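Phenylalanine/tyrosine ammonia-lyase (Rhodosporidium toruloides, PDB 1Y2M) catalyses the non-oxidative deamination of L-phenylalanine and L-tyrosine to trans-cinnamate and p-coumarate, the commitment step of phenylpropanoid metabolism. Local coordinates at residues Leu456-Pro461 against Ala677-Val682; Ser464-Gly469 against Val531-Asp536. All coordinates share one frame; numbering follows the deposited sequence.

Contact 1: residues Leu456-Pro461 against Ala677-Val682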
loop_
_atom_site.group_PDB
_atom_site.type_symbol
_atom_site.label_atom_id
_atom_site.label_comp_id
_atom_site.label_asym_id
_atom_site.label_seq_id
_atom_site.Cartn_x
_atom_site.Cartn_y
_atom_site.Cartn_z
ATOM N N LEU B 456 -9.149 31.605 12.612
ATOM C CA LEU B 456 -10.506 31.827 13.088
ATOM C C LEU B 456 -10.530 32.336 14.532
ATOM O O LEU B 456 -11.454 32.081 15.335
ATOM C CB LEU B 456 -11.410 30.609 12.845
ATOM C CG LEU B 456 -11.434 30.027 11.439
ATOM C CD1 LEU B 456 -12.457 28.900 11.350
ATOM C CD2 LEU B 456 -11.743 31.040 10.379
ATOM N N ALA B 457 -9.519 33.118 14.864
ATOM C CA ALA B 457 -9.477 33.745 16.168
ATOM C C ALA B 457 -10.528 34.865 16.195
ATOM O O ALA B 457 -10.599 35.678 15.247
ATOM C CB ALA B 457 -8.109 34.344 16.385
ATOM N N ALA B 458 -11.310 34.937 17.259
ATOM C CA ALA B 458 -12.344 35.979 17.382
ATOM C C ALA B 458 -11.803 37.354 17.767
ATOM O O ALA B 458 -12.470 38.353 17.534
ATOM C CB ALA B 458 -13.387 35.561 18.448
ATOM N N GLU B 459 -10.672 37.347 18.453
ATOM C CA GLU B 459 -10.072 38.562 18.991
ATOM C C GLU B 459 -8.677 38.713 18.412
ATOM O O GLU B 459 -8.362 38.095 17.380
ATOM C CB GLU B 459 -10.123 38.571 20.524
ATOM C CG GLU B 459 -11.589 38.587 21.081
ATOM C CD GLU B 459 -12.294 39.914 20.889
ATOM O OE1 GLU B 459 -11.623 40.979 20.743
ATOM O OE2 GLU B 459 -13.537 39.923 20.957
ATOM N N ASP B 460 -7.845 39.565 19.012
ATOM C CA ASP B 460 -6.506 39.822 18.408
ATOM C C ASP B 460 -5.701 38.538 18.220
ATOM O O ASP B 460 -5.533 37.765 19.163
ATOM C CB ASP B 460 -5.708 40.835 19.236
ATOM C CG ASP B 460 -6.023 42.292 18.884
ATOM O OD1 ASP B 460 -6.807 42.596 17.975
ATOM O OD2 ASP B 460 -5.425 43.159 19.542
ATOM N N PRO B 461 -5.232 38.290 16.982
ATOM C CA PRO B 461 -4.537 37.058 16.664
ATOM C C PRO B 461 -3.174 36.941 17.308
ATOM O O PRO B 461 -2.621 35.837 17.355
ATOM C CB PRO B 461 -4.416 37.093 15.132
ATOM C CG PRO B 461 -5.180 38.189 14.652
ATOM C CD PRO B 461 -5.549 39.080 15.774
ATOM N N ALA B 677 -19.471 29.249 19.628
ATOM C CA ALA B 677 -18.310 30.006 19.153
ATOM C C ALA B 677 -17.356 30.256 20.337
ATOM O O ALA B 677 -17.792 30.335 21.488
ATOM C CB ALA B 677 -18.747 31.300 18.574
ATOM N N ARG B 678 -16.072 30.411 20.035
ATOM C CA ARG B 678 -15.036 30.561 21.042
ATOM C C ARG B 678 -14.369 31.908 20.923
ATOM O O ARG B 678 -13.802 32.263 19.861
ATOM C CB ARG B 678 -13.963 29.492 20.893
ATOM C CG ARG B 678 -13.010 29.447 22.086
ATOM C CD ARG B 678 -11.849 28.490 21.861
ATOM N NE ARG B 678 -11.144 28.257 23.141
ATOM C CZ ARG B 678 -11.500 27.351 24.049
ATOM N NH1 ARG B 678 -12.475 26.487 23.833
ATOM N NH2 ARG B 678 -10.831 27.291 25.181
ATOM N N ARG B 679 -14.436 32.678 21.983
ATOM C CA ARG B 679 -13.904 34.042 21.928
ATOM C C ARG B 679 -12.427 34.153 22.171
ATOM O O ARG B 679 -11.800 35.012 21.598
ATOM C CB ARG B 679 -14.596 34.939 22.938
ATOM C CG ARG B 679 -14.343 36.398 22.684
ATOM C CD ARG B 679 -15.311 37.337 23.357
ATOM N NE ARG B 679 -15.190 38.708 22.865
ATOM C CZ ARG B 679 -15.843 39.757 23.351
ATOM N NH1 ARG B 679 -16.744 39.637 24.348
ATOM N NH2 ARG B 679 -15.631 40.953 22.792
ATOM N N GLY B 680 -11.857 33.253 22.996
ATOM C CA GLY B 680 -10.416 33.207 23.191
ATOM C C GLY B 680 -10.013 33.290 24.652
ATOM O O GLY B 680 -10.437 34.199 25.378
ATOM N N ASP B 681 -9.207 32.314 25.095
ATOM C CA ASP B 681 -8.799 32.261 26.503
ATOM C C ASP B 681 -8.091 33.543 26.980
ATOM O O ASP B 681 -8.241 33.946 28.113
ATOM C CB ASP B 681 -7.870 31.094 26.760
ATOM C CG ASP B 681 -8.565 29.747 26.664
ATOM O OD1 ASP B 681 -9.786 29.690 26.410
ATOM O OD2 ASP B 681 -7.855 28.729 26.863
ATOM N N VAL B 682 -7.237 34.112 26.150
ATOM C CA VAL B 682 -6.480 35.281 26.586
ATOM C C VAL B 682 -7.400 36.509 26.673
ATOM O O VAL B 682 -7.382 37.211 27.680
ATOM C CB VAL B 682 -5.263 35.535 25.691
ATOM C CG1 VAL B 682 -4.587 36.826 26.036
ATOM C CG2 VAL B 682 -4.274 34.390 25.794
HETATM O O HOH W 1 -11.223 32.515 19.057
HETATM O O HOH W 2 -9.443 35.116 20.174
#
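Glu459 and Arg679 carry the tight part of this contact. A single carboxylate oxygen, Glu459 OE2, accepts from Arg679 NE at 2.8 Å and from Arg679 NH2 at 3.0 Å. The oxygen lies in the guanidinium plane, at the edge that carries NE and NH2, but both donors approach it from one face of the carboxylate, whose plane is turned 45° from the guanidinium. Extended from CG to NE, Arg679 spans the gap. Glu459 chi1 (-64°) sets its CG 3.6 Å from Arg679 O, and the bend at chi2 turns the carboxylate toward the guanidinium. Glu642 takes Arg679 NH1, giving the cation a second acidic partner. The small Ala458 fits its CB against Arg678 O and Arg679 O, each 3.6 Å away. Against this direct grip, the backbones are joined loosely, through water: one molecule links Ala458 N to Arg678 O, another Glu459 N to Arg679 O. Glu459 is partly exposed, whereas Ala458 and Arg679 are buried. Gly680 has a backbone conformation in which any side chain would collide with Arg679 O. Neighbouring Arg678 bonds Asp681 and Glu136 of the second subunit. Two loops, leading to helices 468-484 and 681-684, thus form a water-bridged junction beside the subunit interface.

Contact 2: residues Ser464-Gly469 against Val531-Asp536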
loop_
_atom_site.group_PDB
_atom_site.type_symbol
_atom_site.label_atom_id
_atom_site.label_comp_id
_atom_site.label_asym_id
_atom_site.label_seq_id
_atom_site.Cartn_x
_atom_site.Cartn_y
_atom_site.Cartn_z
ATOM N N SER B 464 -4.020 34.674 20.112
ATOM C CA SER B 464 -5.069 33.674 19.877
ATOM C C SER B 464 -4.842 32.992 18.549
ATOM O O SER B 464 -4.875 33.650 17.482
ATOM C CB SER B 464 -6.437 34.341 19.873
ATOM O OG SER B 464 -7.468 33.405 19.572
ATOM N N TYR B 465 -4.633 31.674 18.630
ATOM C CA TYR B 465 -4.361 30.803 17.485
ATOM C C TYR B 465 -5.471 29.746 17.309
ATOM O O TYR B 465 -5.235 28.652 16.790
ATOM C CB TYR B 465 -3.014 30.103 17.674
ATOM C CG TYR B 465 -1.972 31.012 18.248
ATOM C CD1 TYR B 465 -1.629 32.166 17.602
ATOM C CD2 TYR B 465 -1.393 30.733 19.490
ATOM C CE1 TYR B 465 -0.676 33.088 18.207
ATOM C CE2 TYR B 465 -0.484 31.587 20.082
ATOM C CZ TYR B 465 -0.123 32.762 19.447
ATOM O OH TYR B 465 0.800 33.579 20.069
ATOM N N HIS B 466 -6.677 30.110 17.712
ATOM C CA HIS B 466 -7.822 29.251 17.836
ATOM C C HIS B 466 -7.760 27.918 17.140
ATOM O O HIS B 466 -7.491 26.916 17.802
ATOM C CB HIS B 466 -9.074 30.027 17.424
ATOM C CG HIS B 466 -10.376 29.292 17.671
ATOM N ND1 HIS B 466 -11.577 29.765 17.193
ATOM C CD2 HIS B 466 -10.647 28.091 18.249
ATOM C CE1 HIS B 466 -12.540 28.911 17.496
ATOM N NE2 HIS B 466 -12.010 27.894 18.150
ATOM N N CYS B 467 -7.977 27.885 15.804
ATOM C CA CYS B 467 -8.138 26.602 15.063
ATOM C C CYS B 467 -6.826 26.018 14.451
ATOM O O CYS B 467 -6.876 25.101 13.645
ATOM C CB CYS B 467 -9.206 26.731 14.008
ATOM S SG CYS B 467 -10.870 26.914 14.688
ATOM N N LYS B 468 -5.672 26.584 14.805
ATOM C CA LYS B 468 -4.366 26.119 14.269
ATOM C C LYS B 468 -4.107 24.638 14.612
ATOM O O LYS B 468 -3.612 23.847 13.782
ATOM C CB LYS B 468 -3.227 26.996 14.786
ATOM C CG LYS B 468 -1.883 26.606 14.258
ATOM C CD LYS B 468 -0.778 27.417 14.867
ATOM C CE LYS B 468 -0.758 28.845 14.386
ATOM N NZ LYS B 468 -0.293 28.951 12.995
ATOM N N GLY B 469 -4.427 24.249 15.852
ATOM C CA GLY B 469 -4.235 22.888 16.255
ATOM C C GLY B 469 -5.130 21.978 15.472
ATOM O O GLY B 469 -4.772 20.861 15.102
ATOM N N VAL B 531 -16.052 25.304 10.620
ATOM C CA VAL B 531 -16.906 26.043 9.687
ATOM C C VAL B 531 -17.916 26.881 10.444
ATOM O O VAL B 531 -18.307 27.951 10.013
ATOM C CB VAL B 531 -17.546 25.108 8.595
ATOM C CG1 VAL B 531 -18.765 24.363 9.167
ATOM C CG2 VAL B 531 -17.936 25.902 7.346
ATOM N N LEU B 532 -18.399 26.389 11.585
ATOM C CA LEU B 532 -19.394 27.156 12.345
ATOM C C LEU B 532 -18.751 28.417 12.943
ATOM O O LEU B 532 -19.367 29.482 12.926
ATOM C CB LEU B 532 -19.992 26.305 13.469
ATOM C CG LEU B 532 -20.716 25.080 12.959
ATOM C CD1 LEU B 532 -21.059 24.189 14.112
ATOM C CD2 LEU B 532 -21.963 25.429 12.094
ATOM N N GLN B 533 -17.520 28.278 13.438
ATOM C CA GLN B 533 -16.769 29.467 13.880
ATOM C C GLN B 533 -16.596 30.437 12.750
ATOM O O GLN B 533 -16.845 31.648 12.922
ATOM C CB GLN B 533 -15.414 29.110 14.434
ATOM C CG GLN B 533 -14.623 30.346 14.907
ATOM C CD GLN B 533 -14.906 30.805 16.338
ATOM O OE1 GLN B 533 -15.842 30.359 17.021
ATOM N NE2 GLN B 533 -14.082 31.768 16.790
ATOM N N ALA B 534 -16.191 29.935 11.582
ATOM C CA ALA B 534 -15.994 30.808 10.418
ATOM C C ALA B 534 -17.292 31.519 10.036
ATOM O O ALA B 534 -17.311 32.710 9.729
ATOM C CB ALA B 534 -15.477 29.987 9.247
ATOM N N ILE B 535 -18.408 30.778 10.084
ATOM C CA ILE B 535 -19.742 31.349 9.768
ATOM C C ILE B 535 -20.081 32.520 10.717
ATOM O O ILE B 535 -20.546 33.550 10.321
ATOM C CB ILE B 535 -20.823 30.269 9.820
ATOM C CG1 ILE B 535 -20.742 29.462 8.521
ATOM C CG2 ILE B 535 -22.166 30.837 9.991
ATOM C CD1 ILE B 535 -21.464 28.132 8.530
ATOM N N ASP B 536 -19.854 32.314 12.012
ATOM C CA ASP B 536 -20.099 33.372 12.973
ATOM C C ASP B 536 -19.175 34.578 12.737
ATOM O O ASP B 536 -19.602 35.712 12.866
ATOM C CB ASP B 536 -19.909 32.767 14.354
ATOM C CG ASP B 536 -21.106 31.987 14.809
ATOM O OD1 ASP B 536 -22.260 32.265 14.351
ATOM O OD2 ASP B 536 -20.940 31.104 15.706
#
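The imidazole of His466 has Cys467 SG over the centre of one face, 3.6 Å above the plane, and the amide of Gln533 at its edge. CD of Gln533 lies in the ring plane, 3.2 Å from His466 CE1, and the two flat groups stand almost perpendicular, at 84°. Both side chains leave their backbones with CG anti to N (chi1 -173° and -180°), and they approach from opposite directions; a bend at chi2 then turns the glutamine amide across the ring edge. His466 ND1 and Gln533 NE2 come within 3.2 Å, but the angle is too poor for a hydrogen bond. Both instead donate to Leu456 O, which probably accounts for their closeness. The remaining polar atoms are also satisfied: His466 NE2 pairs with Tyr529 OH, and Gln533 OE1 accepts from Arg678 N. Histidine suits this buried place because its two nitrogens can serve partners on different sides, and glutamine because one amide can both donate and accept. Cys467 is the N-cap of helix 468-484, and Lys468 N bonds to Tyr465 O at 2.9 Å. Lys468, a cinnamate-binding residue, forms a salt bridge with Glu496 of the second subunit. The contact thus joins the loop that leads into helix 468-484, which carries Lys468, to the long helix 506-560 in the helical core of the PAL/histidase fold.

The centres of contacts 1 and 2 are about 8 Å apart, on the same side of the chain's centre. Along the sequence the order is 456-461, 464-469, 531-536 and 677-682, so the 62-residue separation of contact 2 falls within the much longer one of contact 1. Residues 456-469 run through both contacts and into the first turn of helix 468-484, and helix 506-560 supplies the far side of contact 2. Besides the polar links through Leu456 and Arg678, Ala457 CB packs on Ser464 OG at 3.4 Å. Both contacts also touch the second subunit, so this region joins C-terminal loops, the central helices and a subunit interface of the tetramer.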